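PDB 7D60: calcium homeostasis modulator protein 5 from Homo sapiens, which oligomerizes into undecameric, cone-shaped assemblies that may act as large-pore cation channels with gating and ion conductance probably regulated by membrane lipids. Local coordinates for residues V53-P58 and M113-A118; V61-G66 and L105-A110; S213-Y218 and Q276-L281. All blocks are in the same frame, centred on the assembly; numbering follows the deposited sequence.

Interaction 1. Residues V53-P58 and M113-A118; sequences VFLFAP and MWLSVA
Trp114 on transmembrane helix S3 meets Leu55 and Pro58 on S2, in the antiparallel pairing of these two membrane helices. The short segment axes approach to 9.5 Å at an angle of 159°. S2 is kinked here, and Pro58 has no N-H to offer the turn before it. Trp114 holds its CG anti to the backbone N (chi1 164°), which carries the indole toward S2. Its NE1 donates to Leu55 O at 2.8 Å. The oxygen lies in the indole plane, and the N-H...O angle is 140°. Phe54 O also sits at the ring edge, near CZ2. Pro58 CB lies over one face of the same ring, toward its rim, 4.0 Å from the centroid of the six-membered ring, a CH-pi contact. The remaining packing is apolar. Leu55 CG meets Leu115 CD2 at 4.0 Å, and Leu55 CD1 meets Ala118 CB at 3.8 Å. Phe56 CE1 reaches the same Leu115 methyl, CD2. Phe54 makes an edge-to-face pair with Trp184 of a neighbouring subunit. The indole N-H is thus satisfied inside a buried, largely apolar interface, and the bond at one edge with proline over a face should hold the rotation of the ring.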
loop_
_atom_site.group_PDB
_atom_site.type_symbol
_atom_site.label_atom_id
_atom_site.label_comp_id
_atom_site.label_asym_id
_atom_site.label_seq_id
_atom_site.Cartn_x
_atom_site.Cartn_y
_atom_site.Cartn_z
ATOM N N VAL A 53 34.675 -20.296 -33.739
ATOM C CA VAL A 53 34.716 -20.884 -32.404
ATOM C C VAL A 53 33.509 -20.455 -31.580
ATOM O O VAL A 53 32.916 -21.265 -30.871
ATOM C CB VAL A 53 36.058 -20.516 -31.725
ATOM C CG1 VAL A 53 35.982 -20.582 -30.221
ATOM C CG2 VAL A 53 37.144 -21.450 -32.193
ATOM N N PHE A 54 33.064 -19.207 -31.711
ATOM C CA PHE A 54 31.849 -18.763 -31.038
ATOM C C PHE A 54 30.585 -19.396 -31.606
ATOM O O PHE A 54 29.526 -19.287 -30.987
ATOM C CB PHE A 54 31.725 -17.247 -31.123
ATOM C CG PHE A 54 32.298 -16.518 -29.951
ATOM C CD1 PHE A 54 33.659 -16.295 -29.854
ATOM C CD2 PHE A 54 31.470 -16.029 -28.960
ATOM C CE1 PHE A 54 34.180 -15.614 -28.787
ATOM C CE2 PHE A 54 31.987 -15.347 -27.891
ATOM C CZ PHE A 54 33.343 -15.139 -27.805
ATOM N N LEU A 55 30.669 -20.038 -32.766
ATOM C CA LEU A 55 29.559 -20.737 -33.393
ATOM C C LEU A 55 29.472 -22.190 -32.940
ATOM O O LEU A 55 28.396 -22.664 -32.570
ATOM C CB LEU A 55 29.719 -20.666 -34.914
ATOM C CG LEU A 55 28.530 -20.640 -35.867
ATOM C CD1 LEU A 55 27.511 -19.620 -35.445
ATOM C CD2 LEU A 55 29.034 -20.331 -37.252
ATOM N N PHE A 56 30.597 -22.902 -32.940
ATOM C CA PHE A 56 30.601 -24.346 -32.764
ATOM C C PHE A 56 31.021 -24.816 -31.378
ATOM O O PHE A 56 30.718 -25.955 -31.021
ATOM C CB PHE A 56 31.521 -24.996 -33.798
ATOM C CG PHE A 56 30.964 -24.978 -35.183
ATOM C CD1 PHE A 56 29.759 -25.589 -35.462
ATOM C CD2 PHE A 56 31.644 -24.352 -36.209
ATOM C CE1 PHE A 56 29.241 -25.574 -36.738
ATOM C CE2 PHE A 56 31.128 -24.335 -37.486
ATOM C CZ PHE A 56 29.928 -24.945 -37.748
ATOM N N ALA A 57 31.716 -24.005 -30.600
ATOM C CA ALA A 57 32.102 -24.457 -29.268
ATOM C C ALA A 57 30.962 -24.432 -28.246
ATOM O O ALA A 57 30.931 -25.325 -27.395
ATOM C CB ALA A 57 33.306 -23.672 -28.742
ATOM N N PRO A 58 30.019 -23.473 -28.238
ATOM C CA PRO A 58 28.832 -23.679 -27.395
ATOM C C PRO A 58 27.894 -24.761 -27.900
ATOM O O PRO A 58 27.012 -25.180 -27.146
ATOM C CB PRO A 58 28.151 -22.308 -27.401
ATOM C CG PRO A 58 29.220 -21.387 -27.635
ATOM C CD PRO A 58 30.090 -22.052 -28.630
ATOM N N MET A 113 19.419 -25.975 -32.008
ATOM C CA MET A 113 18.757 -24.736 -31.628
ATOM C C MET A 113 19.740 -23.618 -31.309
ATOM O O MET A 113 19.351 -22.450 -31.329
ATOM C CB MET A 113 17.842 -24.969 -30.429
ATOM C CG MET A 113 16.602 -25.782 -30.751
ATOM S SD MET A 113 15.242 -25.553 -29.592
ATOM C CE MET A 113 16.133 -25.272 -28.073
ATOM N N TRP A 114 20.997 -23.942 -31.005
ATOM C CA TRP A 114 22.000 -22.899 -30.836
ATOM C C TRP A 114 22.472 -22.376 -32.181
ATOM O O TRP A 114 22.606 -21.165 -32.367
ATOM C CB TRP A 114 23.185 -23.420 -30.023
ATOM C CG TRP A 114 24.403 -22.556 -30.136
ATOM C CD1 TRP A 114 25.492 -22.768 -30.925
ATOM C CD2 TRP A 114 24.645 -21.335 -29.442
ATOM N NE1 TRP A 114 26.391 -21.755 -30.771
ATOM C CE2 TRP A 114 25.895 -20.861 -29.862
ATOM C CE3 TRP A 114 23.925 -20.597 -28.504
ATOM C CZ2 TRP A 114 26.443 -19.686 -29.377
ATOM C CZ3 TRP A 114 24.469 -19.433 -28.025
ATOM C CH2 TRP A 114 25.717 -18.987 -28.459
ATOM N N LEU A 115 22.731 -23.276 -33.128
ATOM C CA LEU A 115 23.256 -22.903 -34.432
ATOM C C LEU A 115 22.266 -22.109 -35.267
ATOM O O LEU A 115 22.679 -21.405 -36.187
ATOM C CB LEU A 115 23.664 -24.152 -35.198
ATOM C CG LEU A 115 25.104 -24.604 -35.054
ATOM C CD1 LEU A 115 25.238 -26.027 -35.527
ATOM C CD2 LEU A 115 25.993 -23.694 -35.863
ATOM N N SER A 116 20.976 -22.210 -34.976
ATOM C CA SER A 116 19.962 -21.486 -35.723
ATOM C C SER A 116 19.764 -20.072 -35.208
ATOM O O SER A 116 19.603 -19.148 -36.003
ATOM C CB SER A 116 18.644 -22.247 -35.664
ATOM O OG SER A 116 18.767 -23.503 -36.292
ATOM N N VAL A 117 19.759 -19.886 -33.891
ATOM C CA VAL A 117 19.641 -18.549 -33.327
ATOM C C VAL A 117 20.925 -17.759 -33.550
ATOM O O VAL A 117 20.889 -16.539 -33.737
ATOM C CB VAL A 117 19.263 -18.658 -31.836
ATOM C CG1 VAL A 117 19.089 -17.298 -31.190
ATOM C CG2 VAL A 117 17.986 -19.444 -31.692
ATOM N N ALA A 118 22.072 -18.436 -33.581
ATOM C CA ALA A 118 23.329 -17.747 -33.840
ATOM C C ALA A 118 23.465 -17.341 -35.300
ATOM O O ALA A 118 24.158 -16.368 -35.604
ATOM C CB ALA A 118 24.504 -18.625 -33.425
#

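Interaction 2. Residues V61-G66 and L105-A110; sequences VLLILG and LSSLVA. With PA8 (1,2-dioctanoyl-sn-glycero-3-phosphate), chain N.
Gly66 on S2 and Ser107 on S3 mark a close approach of two transmembrane helices, at a point where S3 is interrupted. Helix 95-106 ends just before Ser107, and helix 109-120 starts after Leu108. The CA atoms of Gly66 and Ser107 are 4.7 Å apart. Gly66 has no side chain, so Ser107 CB lies directly against its backbone, 4.0 Å from Gly66 CA. Ser107 points its CB toward S2. Its OG sits between the backbone N and the carbonyl carbon (chi1 67°) and is hydrogen-bonded to Ile103 O, one turn earlier. This buried hydroxyl is therefore satisfied within S3.

Two leucines of S2 pack here, Leu63 on the break itself and Leu62 just past it. Leu63 has CG anti to the backbone N (chi1 164°), and its end swings toward S3. Its CD1 comes 3.8 Å from Ser107 OG and 4.0 Å from Leu108 CD2. Leu108 points its CB away from S2, and its tip bends back to make this methyl contact. Leu62 points toward Ala110, with their CB atoms 4.4 Å apart. Its CD1 rests 3.6 Å from Ala110 O.

The contact also borders bound lipid. Leu105 and Val109 belong to one phosphatidic acid pocket, while Leu65 and Gly66 touch other bound lipid molecules. An acyl chain of the PA8 molecule in the Leu105-Val109 pocket passes along S3, with PA8 C16 3.6 Å from Leu105 O and PA8 C17 4.0 Å from Val109 CG2.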
loop_
_atom_site.group_PDB
_atom_site.type_symbol
_atom_site.label_atom_id
_atom_site.label_comp_id
_atom_site.label_asym_id
_atom_site.label_seq_id
_atom_site.Cartn_x
_atom_site.Cartn_y
_atom_site.Cartn_z
ATOM N N VAL A 61 29.472 -28.032 -26.245
ATOM C CA VAL A 61 29.243 -28.117 -24.808
ATOM C C VAL A 61 27.809 -28.546 -24.522
ATOM O O VAL A 61 27.554 -29.337 -23.607
ATOM C CB VAL A 61 29.601 -26.767 -24.159
ATOM C CG1 VAL A 61 29.107 -26.660 -22.734
ATOM C CG2 VAL A 61 31.092 -26.559 -24.205
ATOM N N LEU A 62 26.856 -28.075 -25.327
ATOM C CA LEU A 62 25.460 -28.453 -25.129
ATOM C C LEU A 62 25.193 -29.892 -25.547
ATOM O O LEU A 62 24.199 -30.483 -25.118
ATOM C CB LEU A 62 24.547 -27.508 -25.902
ATOM C CG LEU A 62 24.357 -26.098 -25.353
ATOM C CD1 LEU A 62 23.689 -25.217 -26.389
ATOM C CD2 LEU A 62 23.549 -26.121 -24.081
ATOM N N LEU A 63 26.052 -30.470 -26.383
ATOM C CA LEU A 63 25.885 -31.864 -26.769
ATOM C C LEU A 63 26.348 -32.801 -25.661
ATOM O O LEU A 63 25.721 -33.835 -25.410
ATOM C CB LEU A 63 26.646 -32.132 -28.064
ATOM C CG LEU A 63 26.922 -33.575 -28.467
ATOM C CD1 LEU A 63 25.667 -34.215 -29.001
ATOM C CD2 LEU A 63 28.017 -33.629 -29.496
ATOM N N ILE A 64 27.436 -32.445 -24.980
ATOM C CA ILE A 64 27.964 -33.268 -23.898
ATOM C C ILE A 64 27.058 -33.183 -22.677
ATOM O O ILE A 64 26.827 -34.181 -21.985
ATOM C CB ILE A 64 29.413 -32.839 -23.604
ATOM C CG1 ILE A 64 30.351 -33.494 -24.610
ATOM C CG2 ILE A 64 29.855 -33.167 -22.191
ATOM C CD1 ILE A 64 31.727 -32.947 -24.571
ATOM N N LEU A 65 26.472 -32.011 -22.438
ATOM C CA LEU A 65 25.500 -31.836 -21.368
ATOM C C LEU A 65 24.217 -32.627 -21.600
ATOM O O LEU A 65 23.492 -32.902 -20.643
ATOM C CB LEU A 65 25.179 -30.351 -21.215
ATOM C CG LEU A 65 24.506 -29.864 -19.938
ATOM C CD1 LEU A 65 25.449 -29.992 -18.767
ATOM C CD2 LEU A 65 24.046 -28.432 -20.104
ATOM N N GLY A 66 23.923 -33.007 -22.842
ATOM C CA GLY A 66 22.768 -33.846 -23.094
ATOM C C GLY A 66 23.011 -35.305 -22.779
ATOM O O GLY A 66 22.063 -36.058 -22.557
ATOM N N LEU A 105 20.174 -38.834 -30.904
ATOM C CA LEU A 105 19.254 -37.924 -31.573
ATOM C C LEU A 105 18.536 -37.006 -30.597
ATOM O O LEU A 105 18.164 -35.892 -30.968
ATOM C CB LEU A 105 18.235 -38.710 -32.395
ATOM C CG LEU A 105 18.748 -39.318 -33.699
ATOM C CD1 LEU A 105 17.614 -39.962 -34.462
ATOM C CD2 LEU A 105 19.442 -38.283 -34.551
ATOM N N SER A 106 18.334 -37.442 -29.357
ATOM C CA SER A 106 17.656 -36.590 -28.391
ATOM C C SER A 106 18.567 -35.501 -27.848
ATOM O O SER A 106 18.085 -34.430 -27.465
ATOM C CB SER A 106 17.113 -37.425 -27.237
ATOM O OG SER A 106 16.866 -36.609 -26.109
ATOM N N SER A 107 19.870 -35.749 -27.798
ATOM C CA SER A 107 20.823 -34.764 -27.311
ATOM C C SER A 107 21.337 -33.852 -28.413
ATOM O O SER A 107 22.164 -32.981 -28.137
ATOM C CB SER A 107 21.997 -35.463 -26.625
ATOM O OG SER A 107 22.764 -36.192 -27.560
ATOM N N LEU A 108 20.866 -34.031 -29.646
ATOM C CA LEU A 108 21.222 -33.179 -30.771
ATOM C C LEU A 108 20.184 -32.100 -31.032
ATOM O O LEU A 108 20.128 -31.557 -32.133
ATOM C CB LEU A 108 21.413 -34.018 -32.032
ATOM C CG LEU A 108 22.820 -34.476 -32.386
ATOM C CD1 LEU A 108 22.796 -35.206 -33.704
ATOM C CD2 LEU A 108 23.756 -33.299 -32.449
ATOM N N VAL A 109 19.349 -31.783 -30.053
ATOM C CA VAL A 109 18.295 -30.794 -30.228
ATOM C C VAL A 109 18.753 -29.413 -29.787
ATOM O O VAL A 109 18.582 -28.435 -30.511
ATOM C CB VAL A 109 17.015 -31.239 -29.484
ATOM C CG1 VAL A 109 15.963 -30.157 -29.523
ATOM C CG2 VAL A 109 16.468 -32.500 -30.108
ATOM N N ALA A 110 19.355 -29.316 -28.613
ATOM C CA ALA A 110 19.930 -28.060 -28.138
ATOM C C ALA A 110 21.178 -27.587 -28.898
ATOM O O ALA A 110 21.395 -26.373 -28.951
ATOM C CB ALA A 110 20.227 -28.155 -26.639
HETATM O O1 PA8 N . 9.977 -42.683 -26.676
HETATM O O2 PA8 N . 10.786 -43.899 -28.654
HETATM P P1 PA8 N . 9.949 -42.734 -28.185
HETATM O O3 PA8 N . 8.526 -42.921 -28.656
HETATM O O4 PA8 N . 10.549 -41.323 -28.794
HETATM C C1 PA8 N . 10.510 -41.104 -30.175
HETATM C C2 PA8 N . 11.936 -41.205 -30.713
HETATM C C3 PA8 N . 12.112 -42.546 -31.425
HETATM O O5 PA8 N . 12.648 -42.340 -32.699
HETATM C C4 PA8 N . 14.001 -42.672 -32.805
HETATM O O6 PA8 N . 14.783 -42.192 -32.065
HETATM C C5 PA8 N . 14.496 -43.639 -33.872
HETATM C C6 PA8 N . 16.012 -43.548 -34.036
HETATM C C7 PA8 N . 16.634 -44.854 -34.522
HETATM O O7 PA8 N . 12.191 -40.160 -31.609
HETATM C C12 PA8 N . 13.257 -39.310 -31.275
HETATM O O8 PA8 N . 13.794 -39.396 -30.219
HETATM C C13 PA8 N . 13.728 -38.261 -32.283
HETATM C C14 PA8 N . 14.228 -36.978 -31.620
HETATM C C15 PA8 N . 14.271 -35.795 -32.584
HETATM C C16 PA8 N . 15.527 -35.769 -33.452
HETATM C C17 PA8 N . 16.081 -34.352 -33.611
HETATM C C18 PA8 N . 17.269 -34.285 -34.567
HETATM C C19 PA8 N . 17.571 -32.863 -35.029
#

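Interaction 3. Residues S213-Y218 and Q276-L281; sequences SFWKTY and QHYSTL
Residues 213-218 are helical throughout, whereas residues 276-279 form a loop that leads into helix 280-287. The two backbones come nearest at Trp215 and Tyr278, with CA atoms 6.1 Å apart. Both segments probably lie in the cytoplasmic region, and their meeting point is an aromatic cluster of Phe214, Trp215 and Tyr278.

Tyr278 points its CB toward helix 209-246 and enters between side chains of that helix. Phe214 turns an edge to one face of the Tyr278 ring. This is a T-shaped pair, with centroids 5.2 Å apart and planes at 83°. Tyr278 in turn directs its own edge at the face of the five-membered ring of Trp215. That second edge-to-face pair is less upright, with planes at 64°, and Tyr278 CD1 lies 4.0 Å from Trp215 CG. Tyr218, with CG anti to the backbone N (chi1 170°), extends its ring toward the loop. Its CD2 packs on Tyr278 CB at 3.6 Å, and the Tyr278 carbonyl oxygen and Ser279 OG lie at its ring edge. The Tyr218 hydroxyl is hydrogen-bonded to Asn241 of another neighbouring subunit, not the one met by S2, so the cluster adjoins a subunit interface.

Ser279 is the N-cap of helix 280-287, and its OG bonds the backbone N of His282. That same OG lies 3.6 Å from Tyr218 CE2.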
loop_
_atom_site.group_PDB
_atom_site.type_symbol
_atom_site.label_atom_id
_atom_site.label_comp_id
_atom_site.label_asym_id
_atom_site.label_seq_id
_atom_site.Cartn_x
_atom_site.Cartn_y
_atom_site.Cartn_z
ATOM N N SER A 213 -0.403 -47.049 -25.117
ATOM C CA SER A 213 -0.813 -46.106 -24.091
ATOM C C SER A 213 -0.856 -46.747 -22.712
ATOM O O SER A 213 -0.662 -46.057 -21.709
ATOM C CB SER A 213 -2.176 -45.523 -24.445
ATOM O OG SER A 213 -2.522 -44.481 -23.561
ATOM N N PHE A 214 -1.120 -48.050 -22.643
ATOM C CA PHE A 214 -1.039 -48.764 -21.378
ATOM C C PHE A 214 0.401 -49.030 -20.978
ATOM O O PHE A 214 0.726 -48.985 -19.791
ATOM C CB PHE A 214 -1.806 -50.083 -21.464
ATOM C CG PHE A 214 -1.690 -50.919 -20.233
ATOM C CD1 PHE A 214 -2.314 -50.534 -19.062
ATOM C CD2 PHE A 214 -0.937 -52.074 -20.232
ATOM C CE1 PHE A 214 -2.198 -51.290 -17.922
ATOM C CE2 PHE A 214 -0.814 -52.824 -19.093
ATOM C CZ PHE A 214 -1.449 -52.435 -17.939
ATOM N N TRP A 215 1.259 -49.312 -21.959
ATOM C CA TRP A 215 2.675 -49.562 -21.721
ATOM C C TRP A 215 3.366 -48.336 -21.135
ATOM O O TRP A 215 4.229 -48.461 -20.264
ATOM C CB TRP A 215 3.310 -49.994 -23.043
ATOM C CG TRP A 215 4.710 -50.518 -23.035
ATOM C CD1 TRP A 215 5.564 -50.604 -21.982
ATOM C CD2 TRP A 215 5.421 -51.028 -24.164
ATOM N NE1 TRP A 215 6.761 -51.128 -22.382
ATOM C CE2 TRP A 215 6.697 -51.401 -23.720
ATOM C CE3 TRP A 215 5.100 -51.205 -25.510
ATOM C CZ2 TRP A 215 7.651 -51.942 -24.570
ATOM C CZ3 TRP A 215 6.046 -51.740 -26.351
ATOM C CH2 TRP A 215 7.306 -52.100 -25.881
ATOM N N LYS A 216 2.981 -47.142 -21.573
ATOM C CA LYS A 216 3.568 -45.932 -21.015
ATOM C C LYS A 216 3.043 -45.623 -19.624
ATOM O O LYS A 216 3.746 -44.995 -18.831
ATOM C CB LYS A 216 3.307 -44.744 -21.932
ATOM C CG LYS A 216 4.171 -44.715 -23.164
ATOM C CD LYS A 216 3.683 -43.659 -24.131
ATOM C CE LYS A 216 4.478 -43.680 -25.423
ATOM N NZ LYS A 216 5.870 -44.153 -25.213
ATOM N N THR A 217 1.813 -46.028 -19.317
ATOM C CA THR A 217 1.279 -45.821 -17.977
ATOM C C THR A 217 1.918 -46.772 -16.976
ATOM O O THR A 217 2.154 -46.398 -15.824
ATOM C CB THR A 217 -0.238 -45.999 -17.989
ATOM O OG1 THR A 217 -0.784 -45.297 -19.108
ATOM C CG2 THR A 217 -0.860 -45.458 -16.723
ATOM N N TYR A 218 2.211 -48.002 -17.399
ATOM C CA TYR A 218 2.818 -48.969 -16.496
ATOM C C TYR A 218 4.263 -48.612 -16.193
ATOM O O TYR A 218 4.701 -48.710 -15.045
ATOM C CB TYR A 218 2.735 -50.375 -17.082
ATOM C CG TYR A 218 3.556 -51.367 -16.306
ATOM C CD1 TYR A 218 3.203 -51.724 -15.018
ATOM C CD2 TYR A 218 4.702 -51.923 -16.845
ATOM C CE1 TYR A 218 3.956 -52.615 -14.296
ATOM C CE2 TYR A 218 5.459 -52.818 -16.130
ATOM C CZ TYR A 218 5.080 -53.159 -14.857
ATOM O OH TYR A 218 5.831 -54.050 -14.138
ATOM N N GLN A 276 3.239 -61.220 -23.847
ATOM C CA GLN A 276 3.321 -59.767 -23.750
ATOM C C GLN A 276 3.737 -59.376 -22.338
ATOM O O GLN A 276 2.943 -59.430 -21.397
ATOM C CB GLN A 276 2.002 -59.124 -24.164
ATOM C CG GLN A 276 0.744 -59.839 -23.711
ATOM C CD GLN A 276 -0.479 -59.365 -24.453
ATOM O OE1 GLN A 276 -0.378 -58.835 -25.556
ATOM N NE2 GLN A 276 -1.644 -59.539 -23.845
ATOM N N HIS A 277 4.995 -58.981 -22.192
ATOM C CA HIS A 277 5.519 -58.431 -20.953
ATOM C C HIS A 277 5.855 -56.966 -21.171
ATOM O O HIS A 277 6.371 -56.595 -22.226
ATOM C CB HIS A 277 6.758 -59.195 -20.495
ATOM C CG HIS A 277 6.531 -60.661 -20.322
ATOM N ND1 HIS A 277 7.202 -61.610 -21.058
ATOM C CD2 HIS A 277 5.707 -61.342 -19.492
ATOM C CE1 HIS A 277 6.802 -62.812 -20.691
ATOM N NE2 HIS A 277 5.894 -62.677 -19.744
ATOM N N TYR A 278 5.562 -56.137 -20.180
ATOM C CA TYR A 278 5.684 -54.697 -20.327
ATOM C C TYR A 278 6.949 -54.129 -19.705
ATOM O O TYR A 278 7.177 -52.922 -19.799
ATOM C CB TYR A 278 4.453 -54.012 -19.739
ATOM C CG TYR A 278 3.187 -54.384 -20.460
ATOM C CD1 TYR A 278 2.902 -53.857 -21.710
ATOM C CD2 TYR A 278 2.291 -55.280 -19.908
ATOM C CE1 TYR A 278 1.755 -54.204 -22.380
ATOM C CE2 TYR A 278 1.145 -55.631 -20.570
ATOM C CZ TYR A 278 0.883 -55.091 -21.804
ATOM O OH TYR A 278 -0.264 -55.443 -22.465
ATOM N N SER A 279 7.773 -54.960 -19.076
ATOM C CA SER A 279 9.101 -54.563 -18.633
ATOM C C SER A 279 9.951 -55.816 -18.546
ATOM O O SER A 279 9.475 -56.927 -18.776
ATOM C CB SER A 279 9.070 -53.833 -17.290
ATOM O OG SER A 279 8.515 -54.643 -16.278
ATOM N N THR A 280 11.225 -55.625 -18.219
ATOM C CA THR A 280 12.094 -56.766 -17.982
ATOM C C THR A 280 11.977 -57.291 -16.561
ATOM O O THR A 280 12.399 -58.418 -16.294
ATOM C CB THR A 280 13.544 -56.404 -18.296
ATOM O OG1 THR A 280 14.384 -57.533 -18.045
ATOM C CG2 THR A 280 13.995 -55.247 -17.453
ATOM N N LEU A 281 11.408 -56.506 -15.650
ATOM C CA LEU A 281 11.065 -57.009 -14.331
ATOM C C LEU A 281 9.775 -57.814 -14.358
ATOM O O LEU A 281 9.614 -58.741 -13.565
ATOM C CB LEU A 281 10.940 -55.848 -13.351
ATOM C CG LEU A 281 10.888 -56.173 -11.867
ATOM C CD1 LEU A 281 12.056 -57.036 -11.494
ATOM C CD2 LEU A 281 10.916 -54.896 -11.078
#

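Interactions 1 and 2 are successive levels of one S2-S3 pairing, with centres about 12 Å apart. Interaction 2 is nested within the chain loop that interaction 1 closes. They touch where Trp114 CB lies 4.1 Å from Leu62 CD1. Both also border a neighbouring subunit. Bound phosphatidic acid lies against interaction 2, whereas in interaction 1 the Phe54 side chain is about 8 Å from a bound lipid. Interaction 3 stands apart in the probable cytoplasmic region. Its centre is about 28 Å from that of interaction 2 and about 39 Å from that of interaction 1. Even so, its Trp215 side chain is about 9 Å from a bound lipid and about 10 Å from that of the lipid-binding Gln102.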